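Local coordinates for lipoprotein (PDB 3U6G) that is of unknown function but has an immunoglobulin-like fold and belongs to a PLAT/LH2- and C2-like lipoprotein family whose name implies calcium binding, at residues A[98-101]-A[102-105]. Sequence-based numbering, arbitrary orientation.
Sequences DKEV and NRLE
E100 and R103 meet through a side-on, two-pronged salt bridge. R103 NE donates to E100 OE2 at 2.9 Å, and R103 NH2 to E100 OE1 at 2.8 Å; the first bond is nearly straight, with an N-H...O angle of 171°. Both oxygens lie close to the guanidinium plane; the nitrogens approach on their syn sides but tilted out of the carboxylate plane, in keeping with the 31° between the two groups. E100 reaches this position as an extended chain, its CG anti to the backbone N (chi1 175°), whereas R103 bends at chi3 to present its NE edge. That E100 and R103, three residues apart, share one face of strand 99-109 follows from a classic beta bulge: V101 and N102 both lie opposite G94 of strand 87-96, the hairpin partner, and the extra residue shifts the usual alternation of faces. I93 of that strand touches both E100 and R103. At another edge of the guanidinium, R103 NH1 donates to E105 OE2 at 2.9 Å, extending the network along the surface, an arrangement that probably favours the ionised form of both carboxylates. N102 points its amide away, its ND2 hydrogen-bonded to the backbone oxygens of S122 and K124.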
loop_
_atom_site.group_PDB
_atom_site.type_symbol
_atom_site.label_atom_id
_atom_site.label_comp_id
_atom_site.label_asym_id
_atom_site.label_seq_id
_atom_site.Cartn_x
_atom_site.Cartn_y
_atom_site.Cartn_z
ATOM N N ASP A 98 -5.363 -8.073 18.375
ATOM C CA ASP A 98 -4.499 -9.218 18.729
ATOM C C ASP A 98 -4.888 -10.557 18.128
ATOM O O ASP A 98 -4.165 -11.529 18.309
ATOM C CB ASP A 98 -4.344 -9.396 20.249
ATOM C CG ASP A 98 -3.831 -8.140 20.956
ATOM O OD1 ASP A 98 -2.879 -7.508 20.461
ATOM O OD2 ASP A 98 -4.367 -7.808 22.036
ATOM N N LYS A 99 -5.987 -10.608 17.381
ATOM C CA LYS A 99 -6.355 -11.807 16.650
ATOM C C LYS A 99 -5.719 -11.756 15.259
ATOM O O LYS A 99 -5.835 -10.752 14.557
ATOM C CB LYS A 99 -7.867 -11.909 16.509
ATOM C CG LYS A 99 -8.340 -13.144 15.761
ATOM C CD LYS A 99 -9.856 -13.217 15.696
ATOM C CE LYS A 99 -10.345 -14.430 14.913
ATOM N NZ LYS A 99 -11.832 -14.556 14.978
ATOM N N GLU A 100 -5.059 -12.845 14.864
ATOM C CA GLU A 100 -4.460 -12.929 13.550
ATOM C C GLU A 100 -5.567 -13.080 12.528
ATOM O O GLU A 100 -6.397 -13.982 12.649
ATOM C CB GLU A 100 -3.475 -14.102 13.459
ATOM C CG GLU A 100 -2.926 -14.298 12.051
ATOM C CD GLU A 100 -1.850 -15.363 11.948
ATOM O OE1 GLU A 100 -1.081 -15.579 12.912
ATOM O OE2 GLU A 100 -1.759 -15.964 10.872
ATOM N N VAL A 101 -5.576 -12.205 11.518
ATOM C CA VAL A 101 -6.611 -12.273 10.500
ATOM C C VAL A 101 -6.096 -12.693 9.123
ATOM O O VAL A 101 -6.848 -13.260 8.342
ATOM C CB VAL A 101 -7.448 -10.984 10.437
ATOM C CG1 VAL A 101 -8.222 -10.806 11.739
ATOM C CG2 VAL A 101 -6.593 -9.774 10.132
ATOM N N ASN A 102 -4.828 -12.410 8.831
ATOM C CA ASN A 102 -4.151 -12.891 7.619
ATOM C C ASN A 102 -2.657 -13.005 7.874
ATOM O O ASN A 102 -2.120 -12.406 8.805
ATOM C CB ASN A 102 -4.375 -11.938 6.442
ATOM C CG ASN A 102 -5.755 -12.041 5.875
ATOM O OD1 ASN A 102 -6.216 -13.134 5.503
ATOM N ND2 ASN A 102 -6.452 -10.910 5.821
ATOM N N ARG A 103 -2.002 -13.799 7.043
ATOM C CA ARG A 103 -0.596 -14.052 7.171
ATOM C C ARG A 103 -0.051 -14.339 5.792
ATOM O O ARG A 103 -0.651 -15.064 5.016
ATOM C CB ARG A 103 -0.371 -15.267 8.082
ATOM C CG ARG A 103 1.037 -15.853 8.052
ATOM C CD ARG A 103 1.158 -17.072 8.926
ATOM N NE ARG A 103 0.934 -16.797 10.348
ATOM C CZ ARG A 103 1.857 -16.878 11.303
ATOM N NH1 ARG A 103 3.107 -17.209 11.024
ATOM N NH2 ARG A 103 1.526 -16.616 12.563
ATOM N N LEU A 104 1.114 -13.782 5.515
ATOM C CA LEU A 104 1.854 -14.097 4.316
ATOM C C LEU A 104 3.176 -14.705 4.755
ATOM O O LEU A 104 3.845 -14.190 5.656
ATOM C CB LEU A 104 2.042 -12.825 3.498
ATOM C CG LEU A 104 3.025 -12.800 2.335
ATOM C CD1 LEU A 104 2.401 -12.086 1.146
ATOM C CD2 LEU A 104 4.315 -12.116 2.784
ATOM N N GLU A 105 3.535 -15.823 4.143
ATOM C CA GLU A 105 4.839 -16.413 4.346
ATOM C C GLU A 105 5.487 -16.555 2.981
ATOM O O GLU A 105 4.905 -17.112 2.061
ATOM C CB GLU A 105 4.736 -17.757 5.075
ATOM C CG GLU A 105 5.045 -17.644 6.578
ATOM C CD GLU A 105 4.247 -18.585 7.426
ATOM O OE1 GLU A 105 3.585 -19.500 6.891
ATOM O OE2 GLU A 105 4.290 -18.400 8.648
#